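Local coordinates for protein putative NAD dependent dehydrogenase (Micromonospora echinospora, PDB 6NOR) that binds NAD in a Rossmann-type domain and probably acts as an oxidoreductase in the biosynthesis of gentamicin, at residues A92-T97 with T181-S186; A194-G199 with A346-A351; T222-A227 with V231-V236; H124-A129 with V340-E345. One frame throughout, in Å; residues are numbered along the deposited sequence.

Contacts 1 and 4 join the NAD-binding Rossmann domain to later parts of the chain; contact 2 sets helix 194-197 on helix 334-353, and contact 3 is the hairpin of strands 215-223 and 234-241. Helix 334-353 serves both contact 4 and contact 2, whose centres lie about 13 Å apart. Contact 3 is centred about 10 Å from contact 2 and joined to it by E232, which probably bonds to L195 and Y348. R185 of contact 1 reaches D233 of contact 3 in a salt bridge. Along the chain contact 1 closes before contacts 2 and 3 open, contact 4 crosses contacts 1 and 2, and contact 3 falls between the segments of both 2 and 4. The cofactor loops are thus tied stepwise to the mixed sheet and helix 334-353.

Contact 1: residues A92-T97 with T181-S186; sequences ATPAAT and TDWFRS. With NAD (nicotinamide-adenine-dinucleotide), chain G.
A CH-pi contact between P94 and W183 closes one side of the NAD site where two domains meet: P94 lies in the loop after strand 86-91 of the Rossmann fold, W183 in a short 3-10 turn of the GFO/IDH/MocA C-terminal domain. P94 CA stands 3.6 Å from the centroid of the six-membered ring of W183, only 5° off its normal, and P94 CB lies 3.6 Å from W183 CD2. Proline suits this place, since its stiff ring and CA offer an apolar C-H surface to the indole and, through CD, to C8A of the adenine. F184 CD1 lies over the opposite face, toward its rim, so the indole is held between the two residues. With chi1 at 67°, W183 CG sits between its own backbone N and carbonyl carbon, and the ring edge bearing NE1 is turned to the pyrophosphate. Replacing W183 by an alanine would probably leave P94 with no ring to pack on and NAD O1A without one of its two donors here. T181 OG1 donates to NAD O1A at 3.1 Å, and W183 NE1 gives its N-H to the same oxygen at 3.0 Å, with an N-H...O angle of 143°.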
loop_
_atom_site.group_PDB
_atom_site.type_symbol
_atom_site.label_atom_id
_atom_site.label_comp_id
_atom_site.label_asym_id
_atom_site.label_seq_id
_atom_site.Cartn_x
_atom_site.Cartn_y
_atom_site.Cartn_z
ATOM N N ALA A 92 -10.469 -20.987 28.990
ATOM C CA ALA A 92 -10.156 -21.040 27.575
ATOM C C ALA A 92 -10.410 -22.440 27.063
ATOM O O ALA A 92 -9.510 -23.114 26.592
ATOM C CB ALA A 92 -8.691 -20.622 27.325
ATOM N N THR A 93 -11.647 -22.883 27.181
ATOM C CA THR A 93 -12.002 -24.237 26.813
ATOM C C THR A 93 -12.935 -24.140 25.617
ATOM O O THR A 93 -13.237 -23.033 25.193
ATOM C CB THR A 93 -12.653 -24.943 27.993
ATOM O OG1 THR A 93 -13.837 -24.230 28.372
ATOM C CG2 THR A 93 -11.687 -24.980 29.163
ATOM N N PRO A 94 -13.385 -25.279 25.051
ATOM C CA PRO A 94 -14.353 -25.158 23.955
ATOM C C PRO A 94 -15.589 -24.371 24.357
ATOM O O PRO A 94 -15.959 -24.343 25.550
ATOM C CB PRO A 94 -14.703 -26.601 23.651
ATOM C CG PRO A 94 -13.477 -27.336 23.983
ATOM C CD PRO A 94 -12.967 -26.682 25.221
ATOM N N ALA A 95 -16.211 -23.738 23.367
ATOM C CA ALA A 95 -17.272 -22.758 23.615
ATOM C C ALA A 95 -18.395 -23.276 24.517
ATOM O O ALA A 95 -18.807 -22.584 25.429
ATOM C CB ALA A 95 -17.848 -22.273 22.293
ATOM N N ALA A 96 -18.879 -24.489 24.279
ATOM C CA ALA A 96 -20.031 -24.990 25.046
ATOM C C ALA A 96 -19.710 -25.310 26.507
ATOM O O ALA A 96 -20.617 -25.431 27.321
ATOM C CB ALA A 96 -20.630 -26.215 24.372
ATOM N N THR A 97 -18.429 -25.420 26.850
ATOM C CA THR A 97 -18.052 -25.683 28.229
ATOM C C THR A 97 -17.940 -24.390 29.047
ATOM O O THR A 97 -17.864 -24.438 30.263
ATOM C CB THR A 97 -16.718 -26.464 28.310
ATOM O OG1 THR A 97 -15.650 -25.639 27.843
ATOM C CG2 THR A 97 -16.774 -27.739 27.468
ATOM N N THR A 181 -8.422 -26.953 15.460
ATOM C CA THR A 181 -8.900 -28.069 16.255
ATOM C C THR A 181 -10.353 -28.381 15.962
ATOM O O THR A 181 -11.144 -27.509 15.643
ATOM C CB THR A 181 -8.715 -27.832 17.771
ATOM O OG1 THR A 181 -9.317 -26.599 18.157
ATOM C CG2 THR A 181 -7.247 -27.779 18.138
ATOM N N ASP A 182 -10.685 -29.650 16.123
ATOM C CA ASP A 182 -11.923 -30.215 15.624
ATOM C C ASP A 182 -13.206 -29.698 16.288
ATOM O O ASP A 182 -14.236 -29.637 15.656
ATOM C CB ASP A 182 -11.855 -31.742 15.761
ATOM C CG ASP A 182 -12.959 -32.438 15.001
ATOM O OD1 ASP A 182 -12.814 -32.622 13.772
ATOM O OD2 ASP A 182 -13.982 -32.775 15.632
ATOM N N TRP A 183 -13.154 -29.333 17.556
ATOM C CA TRP A 183 -14.387 -28.998 18.262
ATOM C C TRP A 183 -15.059 -27.762 17.666
ATOM O O TRP A 183 -16.256 -27.592 17.793
ATOM C CB TRP A 183 -14.127 -28.791 19.767
ATOM C CG TRP A 183 -13.278 -27.595 20.120
ATOM C CD1 TRP A 183 -11.940 -27.598 20.426
ATOM C CD2 TRP A 183 -13.703 -26.221 20.201
ATOM N NE1 TRP A 183 -11.514 -26.322 20.696
ATOM C CE2 TRP A 183 -12.574 -25.459 20.562
ATOM C CE3 TRP A 183 -14.924 -25.570 20.009
ATOM C CZ2 TRP A 183 -12.636 -24.080 20.741
ATOM C CZ3 TRP A 183 -14.989 -24.208 20.174
ATOM C CH2 TRP A 183 -13.846 -23.466 20.527
ATOM N N PHE A 184 -14.274 -26.905 17.028
ATOM C CA PHE A 184 -14.803 -25.700 16.395
ATOM C C PHE A 184 -15.876 -25.990 15.351
ATOM O O PHE A 184 -16.690 -25.135 15.080
ATOM C CB PHE A 184 -13.700 -24.905 15.708
ATOM C CG PHE A 184 -12.839 -24.085 16.634
ATOM C CD1 PHE A 184 -11.727 -24.640 17.238
ATOM C CD2 PHE A 184 -13.093 -22.744 16.825
ATOM C CE1 PHE A 184 -10.907 -23.895 18.034
ATOM C CE2 PHE A 184 -12.267 -21.976 17.633
ATOM C CZ PHE A 184 -11.172 -22.559 18.239
ATOM N N ARG A 185 -15.874 -27.179 14.750
ATOM C CA ARG A 185 -16.768 -27.415 13.617
ATOM C C ARG A 185 -18.072 -28.164 13.963
ATOM O O ARG A 185 -18.821 -28.528 13.067
ATOM C CB ARG A 185 -16.010 -28.142 12.510
ATOM C CG ARG A 185 -14.878 -27.285 11.955
ATOM C CD ARG A 185 -14.249 -27.841 10.690
ATOM N NE ARG A 185 -13.447 -26.824 9.996
ATOM C CZ ARG A 185 -13.912 -26.029 9.033
ATOM N NH1 ARG A 185 -15.175 -26.112 8.629
ATOM N NH2 ARG A 185 -13.114 -25.144 8.471
ATOM N N SER A 186 -18.365 -28.337 15.254
ATOM C CA SER A 186 -19.638 -28.922 15.676
ATOM C C SER A 186 -20.460 -27.957 16.511
ATOM O O SER A 186 -19.937 -27.363 17.435
ATOM C CB SER A 186 -19.408 -30.196 16.477
ATOM O OG SER A 186 -18.925 -31.228 15.634
HETATM P PA NAD G . -7.925 -25.602 21.819
HETATM O O1A NAD G . -8.637 -26.811 21.166
HETATM O O2A NAD G . -6.581 -25.328 21.257
HETATM O O5B NAD G . -7.772 -25.868 23.358
HETATM C C5B NAD G . -8.908 -26.290 24.092
HETATM C C4B NAD G . -8.353 -26.908 25.403
HETATM O O4B NAD G . -9.300 -27.071 26.281
HETATM C C3B NAD G . -7.821 -28.292 25.105
HETATM O O3B NAD G . -6.587 -28.403 25.676
HETATM C C2B NAD G . -8.838 -29.247 25.787
HETATM O O2B NAD G . -8.125 -30.464 26.215
HETATM C C1B NAD G . -9.192 -28.570 26.803
HETATM N N9A NAD G . -10.511 -28.912 27.302
HETATM C C8A NAD G . -11.608 -29.335 26.642
HETATM N N7A NAD G . -12.607 -29.474 27.549
HETATM C C5A NAD G . -12.129 -29.143 28.750
HETATM C C6A NAD G . -12.698 -29.121 29.989
HETATM N N6A NAD G . -13.994 -29.449 30.318
HETATM N N1A NAD G . -11.991 -28.730 31.040
HETATM C C2A NAD G . -10.690 -28.376 30.895
HETATM N N3A NAD G . -10.123 -28.409 29.665
HETATM C C4A NAD G . -10.837 -28.784 28.598
HETATM O O3 NAD G . -8.859 -24.377 21.640
HETATM P PN NAD G . -8.480 -22.832 21.736
HETATM O O1N NAD G . -7.467 -22.509 22.784
HETATM O O2N NAD G . -8.031 -22.334 20.372
HETATM O O5D NAD G . -9.822 -22.100 22.118
HETATM C C5D NAD G . -10.291 -22.093 23.453
HETATM C C4D NAD G . -11.197 -20.863 23.662
HETATM O O4D NAD G . -10.591 -19.744 23.386
HETATM C C3D NAD G . -12.413 -20.917 22.690
HETATM O O3D NAD G . -13.482 -20.506 23.330
HETATM C C2D NAD G . -12.007 -19.974 21.537
HETATM O O2D NAD G . -13.232 -19.441 20.877
HETATM C C1D NAD G . -11.324 -19.040 22.136
HETATM N N1N NAD G . -10.344 -18.439 21.281
HETATM C C2N NAD G . -10.155 -17.063 21.354
HETATM C C3N NAD G . -9.214 -16.422 20.545
HETATM C C7N NAD G . -9.084 -14.895 20.672
HETATM O O7N NAD G . -8.371 -14.299 19.953
HETATM N N7N NAD G . -9.861 -14.209 21.647
HETATM C C4N NAD G . -8.451 -17.127 19.642
HETATM C C5N NAD G . -8.628 -18.509 19.569
HETATM C C6N NAD G . -9.583 -19.162 20.394
#

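Contact 2: residues A194-G199 with A346-A351; sequences ALTDLG and AAYRSA
The polar part of the contact is a hydroxyl pair: T196 OG1 donates to Y348 OH over 2.7 Å, arriving at the edge of the phenol ring and in its plane. The two side chains cross at about a right angle. Y348 CG lies anti to its own carbonyl carbon (chi1 -83°), and from there the ring reaches across to the short helix 194-197. E232 OE2 is a further partner of the phenol oxygen and also accepts from L195 N. The long helix 334-353 here packs against that short helix of the C-terminal domain, with A347 also resting on strand 215-223. Apolar contacts do the rest. L195 CD2 makes a CH-pi contact over one face of the ring, 4.2 Å from its centroid, and L195 CB is 3.8 Å from Y348 CZ. Tyrosine suits the place by giving its ring face to L195 and its hydroxyl to T196 and E232. A phenylalanine in place of Y348 would probably leave T196 OG1 without its acceptor and E232 OE2 without one of its partners. A347, small enough to let the leucine approach, meets L195 CD2 with its CB at 4.2 Å.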
loop_
_atom_site.group_PDB
_atom_site.type_symbol
_atom_site.label_atom_id
_atom_site.label_comp_id
_atom_site.label_asym_id
_atom_site.label_seq_id
_atom_site.Cartn_x
_atom_site.Cartn_y
_atom_site.Cartn_z
ATOM N N ALA A 194 -18.004 -19.739 11.725
ATOM C CA ALA A 194 -17.305 -18.469 11.535
ATOM C C ALA A 194 -18.047 -17.292 12.122
ATOM O O ALA A 194 -17.441 -16.349 12.604
ATOM C CB ALA A 194 -17.054 -18.216 10.042
ATOM N N LEU A 195 -19.366 -17.333 12.066
ATOM C CA LEU A 195 -20.167 -16.236 12.591
ATOM C C LEU A 195 -20.050 -16.144 14.102
ATOM O O LEU A 195 -20.119 -15.071 14.676
ATOM C CB LEU A 195 -21.627 -16.403 12.189
ATOM C CG LEU A 195 -22.449 -15.138 12.044
ATOM C CD1 LEU A 195 -21.677 -14.136 11.216
ATOM C CD2 LEU A 195 -23.775 -15.480 11.389
ATOM N N THR A 196 -19.850 -17.275 14.755
ATOM C CA THR A 196 -19.633 -17.252 16.186
ATOM C C THR A 196 -18.173 -16.977 16.508
ATOM O O THR A 196 -17.851 -16.206 17.392
ATOM C CB THR A 196 -20.047 -18.591 16.826
ATOM O OG1 THR A 196 -21.414 -18.835 16.524
ATOM C CG2 THR A 196 -19.849 -18.568 18.348
ATOM N N ASP A 197 -17.291 -17.652 15.790
ATOM C CA ASP A 197 -15.862 -17.647 16.089
ATOM C C ASP A 197 -15.240 -16.289 15.743
ATOM O O ASP A 197 -14.513 -15.728 16.534
ATOM C CB ASP A 197 -15.186 -18.782 15.321
ATOM C CG ASP A 197 -13.691 -18.863 15.557
ATOM O OD1 ASP A 197 -13.244 -18.663 16.700
ATOM O OD2 ASP A 197 -12.952 -19.127 14.585
ATOM N N LEU A 198 -15.543 -15.773 14.553
ATOM C CA LEU A 198 -14.968 -14.524 14.064
ATOM C C LEU A 198 -15.974 -13.395 14.190
ATOM O O LEU A 198 -15.618 -12.248 14.427
ATOM C CB LEU A 198 -14.520 -14.653 12.603
ATOM C CG LEU A 198 -13.560 -15.800 12.303
ATOM C CD1 LEU A 198 -13.237 -15.846 10.834
ATOM C CD2 LEU A 198 -12.284 -15.692 13.103
ATOM N N GLY A 199 -17.242 -13.744 14.034
ATOM C CA GLY A 199 -18.302 -12.767 14.057
ATOM C C GLY A 199 -18.418 -12.146 15.423
ATOM O O GLY A 199 -18.851 -11.017 15.532
ATOM N N ALA A 346 -29.617 -13.172 16.762
ATOM C CA ALA A 346 -30.496 -12.562 15.776
ATOM C C ALA A 346 -30.011 -12.853 14.361
ATOM O O ALA A 346 -30.803 -13.178 13.491
ATOM C CB ALA A 346 -30.600 -11.073 16.002
ATOM N N ALA A 347 -28.703 -12.759 14.152
ATOM C CA ALA A 347 -28.122 -13.027 12.857
ATOM C C ALA A 347 -28.374 -14.463 12.391
ATOM O O ALA A 347 -28.738 -14.683 11.250
ATOM C CB ALA A 347 -26.630 -12.730 12.882
ATOM N N TYR A 348 -28.198 -15.432 13.275
ATOM C CA TYR A 348 -28.468 -16.829 12.935
ATOM C C TYR A 348 -29.950 -17.069 12.598
ATOM O O TYR A 348 -30.285 -17.862 11.725
ATOM C CB TYR A 348 -28.041 -17.759 14.081
ATOM C CG TYR A 348 -26.570 -18.114 14.073
ATOM C CD1 TYR A 348 -26.000 -18.807 12.999
ATOM C CD2 TYR A 348 -25.740 -17.761 15.136
ATOM C CE1 TYR A 348 -24.654 -19.138 13.002
ATOM C CE2 TYR A 348 -24.400 -18.096 15.148
ATOM C CZ TYR A 348 -23.861 -18.779 14.089
ATOM O OH TYR A 348 -22.526 -19.097 14.104
ATOM N N ARG A 349 -30.838 -16.384 13.290
ATOM C CA ARG A 349 -32.247 -16.484 12.943
ATOM C C ARG A 349 -32.525 -15.910 11.561
ATOM O O ARG A 349 -33.210 -16.534 10.764
ATOM C CB ARG A 349 -33.107 -15.785 13.987
ATOM C CG ARG A 349 -33.321 -16.646 15.210
ATOM C CD ARG A 349 -33.978 -15.847 16.292
ATOM N NE ARG A 349 -35.152 -15.157 15.776
ATOM C CZ ARG A 349 -35.683 -14.087 16.349
ATOM N NH1 ARG A 349 -35.121 -13.591 17.452
ATOM N NH2 ARG A 349 -36.760 -13.515 15.821
ATOM N N SER A 350 -31.977 -14.726 11.289
ATOM C CA SER A 350 -32.114 -14.083 9.986
ATOM C C SER A 350 -31.598 -14.945 8.856
ATOM O O SER A 350 -32.203 -15.013 7.799
ATOM C CB SER A 350 -31.381 -12.743 9.982
ATOM O OG SER A 350 -31.371 -12.170 8.691
ATOM N N ALA A 351 -30.477 -15.613 9.070
ATOM C CA ALA A 351 -29.920 -16.447 8.017
ATOM C C ALA A 351 -30.814 -17.662 7.792
ATOM O O ALA A 351 -30.943 -18.153 6.683
ATOM C CB ALA A 351 -28.485 -16.886 8.362
#

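Contact 3: residues T222-A227 with V231-V236; sequences TRQLSA and VEDQGV
D233 and Q234 both face R223 in a classic beta bulge, in the antiparallel hairpin of strands 215-223 and 234-241. R223 O accepts two successive amides, D233 N at 2.8 Å and Q234 N at 3.3 Å, while R223 N returns a bond to Q234 O. Beyond this pair, T222 and G235 form a non-hydrogen-bonded pair, and T222 CB packs on E232 CB at 3.7 Å.

The bulge turns D233 toward the opposite segment. Its CB lies 3.9 Å from L225 N. A chi1 of -74° then sets CG anti to the residue's own carbonyl carbon, with D233 CG 3.7 Å from L225 N, and from there the carboxylate divides its work. OD2 takes two backbone N-H groups: L225 N at 2.8 Å, on the anti side, and S226 N at the same length but from above the carboxylate plane, 37° out of it. OD1 passes S226 CB and forms a salt bridge with R185. Aspartate suits the place, being short enough to reach successive amides and still present a second oxygen. Q224 extends alongside V231, its NE2 bonding to S226 O and to G229 O within the turn.

With two amides and an arginine gathered round it, the carboxylate of D233 is likely to be stabilised as the anion, holding the loop end of the hairpin to the 3-10 segment 182-185 that carries R185.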
loop_
_atom_site.group_PDB
_atom_site.type_symbol
_atom_site.label_atom_id
_atom_site.label_comp_id
_atom_site.label_asym_id
_atom_site.label_seq_id
_atom_site.Cartn_x
_atom_site.Cartn_y
_atom_site.Cartn_z
ATOM N N THR A 222 -25.424 -17.037 5.569
ATOM C CA THR A 222 -24.327 -17.968 5.852
ATOM C C THR A 222 -24.233 -19.100 4.841
ATOM O O THR A 222 -25.218 -19.477 4.231
ATOM C CB THR A 222 -24.461 -18.612 7.254
ATOM O OG1 THR A 222 -25.662 -19.385 7.308
ATOM C CG2 THR A 222 -24.502 -17.567 8.348
ATOM N N ARG A 223 -23.039 -19.651 4.674
ATOM C CA ARG A 223 -22.866 -20.879 3.893
ATOM C C ARG A 223 -21.913 -21.827 4.581
ATOM O O ARG A 223 -20.992 -21.411 5.252
ATOM C CB ARG A 223 -22.318 -20.607 2.491
ATOM C CG ARG A 223 -23.169 -19.732 1.618
ATOM C CD ARG A 223 -24.380 -20.437 1.029
ATOM N NE ARG A 223 -25.269 -19.471 0.375
ATOM C CZ ARG A 223 -26.269 -18.845 0.996
ATOM N NH1 ARG A 223 -26.513 -19.086 2.277
ATOM N NH2 ARG A 223 -27.026 -17.976 0.343
ATOM N N GLN A 224 -22.130 -23.112 4.388
ATOM C CA GLN A 224 -21.151 -24.099 4.775
ATOM C C GLN A 224 -20.449 -24.614 3.524
ATOM O O GLN A 224 -21.078 -25.108 2.603
ATOM C CB GLN A 224 -21.809 -25.236 5.554
ATOM C CG GLN A 224 -20.819 -26.280 6.053
ATOM C CD GLN A 224 -21.477 -27.334 6.923
ATOM O OE1 GLN A 224 -22.642 -27.207 7.298
ATOM N NE2 GLN A 224 -20.737 -28.383 7.234
ATOM N N LEU A 225 -19.138 -24.448 3.485
ATOM C CA LEU A 225 -18.319 -24.910 2.379
ATOM C C LEU A 225 -17.761 -26.283 2.660
ATOM O O LEU A 225 -17.882 -27.195 1.854
ATOM C CB LEU A 225 -17.174 -23.931 2.138
ATOM C CG LEU A 225 -17.599 -22.661 1.425
ATOM C CD1 LEU A 225 -16.714 -21.525 1.836
ATOM C CD2 LEU A 225 -17.503 -22.911 -0.071
ATOM N N SER A 226 -17.136 -26.414 3.824
ATOM C CA SER A 226 -16.503 -27.651 4.247
ATOM C C SER A 226 -17.512 -28.779 4.481
ATOM O O SER A 226 -18.598 -28.554 5.005
ATOM C CB SER A 226 -15.701 -27.383 5.516
ATOM O OG SER A 226 -15.427 -28.566 6.248
ATOM N N ALA A 227 -17.140 -29.996 4.108
ATOM C CA ALA A 227 -17.993 -31.158 4.357
ATOM C C ALA A 227 -17.982 -31.540 5.842
ATOM O O ALA A 227 -19.003 -31.916 6.415
ATOM C CB ALA A 227 -17.550 -32.334 3.504
ATOM N N VAL A 231 -21.411 -26.615 10.791
ATOM C CA VAL A 231 -21.485 -25.168 11.009
ATOM C C VAL A 231 -21.031 -24.412 9.776
ATOM O O VAL A 231 -20.393 -24.985 8.909
ATOM C CB VAL A 231 -20.642 -24.716 12.221
ATOM C CG1 VAL A 231 -21.193 -25.305 13.495
ATOM C CG2 VAL A 231 -19.151 -25.088 12.031
ATOM N N GLU A 232 -21.347 -23.121 9.722
ATOM C CA GLU A 232 -21.063 -22.294 8.550
ATOM C C GLU A 232 -19.589 -21.888 8.469
ATOM O O GLU A 232 -18.937 -21.741 9.496
ATOM C CB GLU A 232 -21.952 -21.054 8.556
ATOM C CG GLU A 232 -21.473 -19.914 9.446
ATOM C CD GLU A 232 -21.686 -20.158 10.939
ATOM O OE1 GLU A 232 -22.320 -21.158 11.329
ATOM O OE2 GLU A 232 -21.206 -19.339 11.734
ATOM N N ASP A 233 -19.088 -21.707 7.244
ATOM C CA ASP A 233 -17.706 -21.266 6.970
ATOM C C ASP A 233 -17.617 -19.788 6.642
ATOM O O ASP A 233 -16.552 -19.176 6.702
ATOM C CB ASP A 233 -17.106 -22.022 5.783
ATOM C CG ASP A 233 -16.731 -23.445 6.117
ATOM O OD1 ASP A 233 -15.719 -23.650 6.817
ATOM O OD2 ASP A 233 -17.424 -24.364 5.644
ATOM N N GLN A 234 -18.727 -19.225 6.212
ATOM C CA GLN A 234 -18.742 -17.817 5.881
ATOM C C GLN A 234 -20.064 -17.215 6.250
ATOM O O GLN A 234 -21.090 -17.881 6.250
ATOM C CB GLN A 234 -18.459 -17.579 4.398
ATOM C CG GLN A 234 -19.335 -18.318 3.461
ATOM C CD GLN A 234 -19.135 -17.896 2.004
ATOM O OE1 GLN A 234 -19.581 -18.581 1.092
ATOM N NE2 GLN A 234 -18.478 -16.762 1.791
ATOM N N GLY A 235 -20.019 -15.937 6.576
ATOM C CA GLY A 235 -21.212 -15.208 6.910
ATOM C C GLY A 235 -21.033 -13.729 6.678
ATOM O O GLY A 235 -19.924 -13.188 6.771
ATOM N N VAL A 236 -22.144 -13.083 6.363
ATOM C CA VAL A 236 -22.191 -11.646 6.263
ATOM C C VAL A 236 -23.398 -11.181 7.057
ATOM O O VAL A 236 -24.492 -11.678 6.894
ATOM C CB VAL A 236 -22.286 -11.167 4.805
ATOM C CG1 VAL A 236 -22.144 -9.661 4.743
ATOM C CG2 VAL A 236 -21.212 -11.810 3.963
#

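Contact 4: residues H124-A129 with V340-E345; sequences HARQLA and VVETLE
A125 and V341 make the apolar meeting between helix 122-134 of the Rossmann domain and helix 334-353, their CA atoms 7.7 Å apart. A125 CB and V341 CG2 approach to 4.4 Å, a loose touch between small side chains. Alanine and valine suit facing positions on two helices because neither is long enough to hold the backbones far apart; V341 also rests on W200 of helix 199-209, and A125 on V338 about one turn earlier in the long helix.

The charged contact lies beside it. R126 stretches from CG to NE and brings NH2 within 4.0 Å of E342 OE1, a long salt bridge. E342 has CG between its backbone N and carbonyl carbon (chi1 42°), and its chain then runs extended toward the arginine. The side chains cross at about a right angle, with the guanidinium and carboxylate planes 41° apart.

At this length, with the groups turned against each other, the pair probably contributes a general electrostatic attraction between the helices more than a directed bond.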
loop_
_atom_site.group_PDB
_atom_site.type_symbol
_atom_site.label_atom_id
_atom_site.label_comp_id
_atom_site.label_asym_id
_atom_site.label_seq_id
_atom_site.Cartn_x
_atom_site.Cartn_y
_atom_site.Cartn_z
ATOM N N HIS A 124 -28.074 -17.272 29.242
ATOM C CA HIS A 124 -26.855 -17.632 29.951
ATOM C C HIS A 124 -25.978 -16.432 30.226
ATOM O O HIS A 124 -25.345 -16.359 31.257
ATOM C CB HIS A 124 -26.061 -18.651 29.156
ATOM C CG HIS A 124 -26.684 -20.005 29.127
ATOM N ND1 HIS A 124 -26.288 -20.989 28.249
ATOM C CD2 HIS A 124 -27.685 -20.536 29.863
ATOM C CE1 HIS A 124 -27.015 -22.072 28.452
ATOM N NE2 HIS A 124 -27.874 -21.820 29.421
ATOM N N ALA A 125 -25.955 -15.482 29.304
ATOM C CA ALA A 125 -25.068 -14.335 29.453
ATOM C C ALA A 125 -25.602 -13.405 30.515
ATOM O O ALA A 125 -24.858 -12.956 31.367
ATOM C CB ALA A 125 -24.898 -13.582 28.124
ATOM N N ARG A 126 -26.891 -13.109 30.457
ATOM C CA ARG A 126 -27.498 -12.263 31.474
ATOM C C ARG A 126 -27.410 -12.903 32.862
ATOM O O ARG A 126 -27.191 -12.217 33.848
ATOM C CB ARG A 126 -28.960 -11.959 31.134
ATOM C CG ARG A 126 -29.137 -11.153 29.884
ATOM C CD ARG A 126 -30.599 -10.843 29.657
ATOM N NE ARG A 126 -30.839 -9.928 28.550
ATOM C CZ ARG A 126 -31.023 -8.620 28.679
ATOM N NH1 ARG A 126 -30.961 -8.050 29.870
ATOM N NH2 ARG A 126 -31.249 -7.879 27.606
ATOM N N GLN A 127 -27.561 -14.221 32.922
ATOM C CA GLN A 127 -27.586 -14.932 34.200
ATOM C C GLN A 127 -26.210 -15.114 34.796
ATOM O O GLN A 127 -26.035 -15.037 36.011
ATOM C CB GLN A 127 -28.288 -16.277 34.019
ATOM C CG GLN A 127 -29.757 -16.044 33.715
ATOM C CD GLN A 127 -30.458 -17.254 33.181
ATOM O OE1 GLN A 127 -30.159 -18.371 33.560
ATOM N NE2 GLN A 127 -31.411 -17.037 32.305
ATOM N N LEU A 128 -25.226 -15.346 33.948
ATOM C CA LEU A 128 -23.847 -15.385 34.405
ATOM C C LEU A 128 -23.432 -14.016 34.945
ATOM O O LEU A 128 -22.809 -13.896 35.992
ATOM C CB LEU A 128 -22.944 -15.780 33.267
ATOM C CG LEU A 128 -21.714 -16.617 33.543
ATOM C CD1 LEU A 128 -22.054 -17.767 34.440
ATOM C CD2 LEU A 128 -21.200 -17.126 32.205
ATOM N N ALA A 129 -23.804 -12.973 34.221
ATOM C CA ALA A 129 -23.492 -11.637 34.661
ATOM C C ALA A 129 -24.174 -11.300 35.987
ATOM O O ALA A 129 -23.551 -10.729 36.872
ATOM C CB ALA A 129 -23.869 -10.645 33.599
ATOM N N VAL A 340 -23.479 -8.396 22.200
ATOM C CA VAL A 340 -22.908 -9.182 21.107
ATOM C C VAL A 340 -23.641 -10.510 20.960
ATOM O O VAL A 340 -23.960 -10.928 19.855
ATOM C CB VAL A 340 -21.407 -9.458 21.317
ATOM C CG1 VAL A 340 -20.911 -10.445 20.302
ATOM C CG2 VAL A 340 -20.609 -8.175 21.245
ATOM N N VAL A 341 -23.910 -11.178 22.083
ATOM C CA VAL A 341 -24.563 -12.481 22.032
ATOM C C VAL A 341 -25.946 -12.394 21.362
ATOM O O VAL A 341 -26.309 -13.261 20.577
ATOM C CB VAL A 341 -24.705 -13.115 23.449
ATOM C CG1 VAL A 341 -25.536 -14.367 23.387
ATOM C CG2 VAL A 341 -23.333 -13.449 24.035
ATOM N N GLU A 342 -26.713 -11.354 21.647
ATOM C CA GLU A 342 -28.037 -11.296 21.048
ATOM C C GLU A 342 -27.983 -10.877 19.586
ATOM O O GLU A 342 -28.820 -11.304 18.793
ATOM C CB GLU A 342 -28.979 -10.377 21.827
ATOM C CG GLU A 342 -28.410 -9.089 22.301
ATOM C CD GLU A 342 -29.144 -8.574 23.531
ATOM O OE1 GLU A 342 -29.703 -9.404 24.277
ATOM O OE2 GLU A 342 -29.177 -7.342 23.747
ATOM N N THR A 343 -26.987 -10.080 19.219
ATOM C CA THR A 343 -26.787 -9.785 17.817
ATOM C C THR A 343 -26.508 -11.059 17.038
ATOM O O THR A 343 -27.107 -11.286 15.997
ATOM C CB THR A 343 -25.649 -8.806 17.584
ATOM O OG1 THR A 343 -25.911 -7.593 18.302
ATOM C CG2 THR A 343 -25.588 -8.480 16.097
ATOM N N LEU A 344 -25.637 -11.916 17.561
ATOM C CA LEU A 344 -25.319 -13.163 16.861
ATOM C C LEU A 344 -26.510 -14.107 16.794
ATOM O O LEU A 344 -26.696 -14.809 15.795
ATOM C CB LEU A 344 -24.153 -13.896 17.529
ATOM C CG LEU A 344 -22.773 -13.232 17.525
ATOM C CD1 LEU A 344 -21.758 -14.143 18.198
ATOM C CD2 LEU A 344 -22.354 -12.921 16.117
ATOM N N GLU A 345 -27.304 -14.152 17.857
ATOM C CA GLU A 345 -28.469 -15.024 17.852
ATOM C C GLU A 345 -29.481 -14.490 16.839
ATOM O O GLU A 345 -30.086 -15.255 16.107
ATOM C CB GLU A 345 -29.077 -15.144 19.258
ATOM C CG GLU A 345 -30.594 -15.330 19.302
ATOM C CD GLU A 345 -31.019 -16.781 19.110
ATOM O OE1 GLU A 345 -30.126 -17.630 18.888
ATOM O OE2 GLU A 345 -32.238 -17.071 19.167
#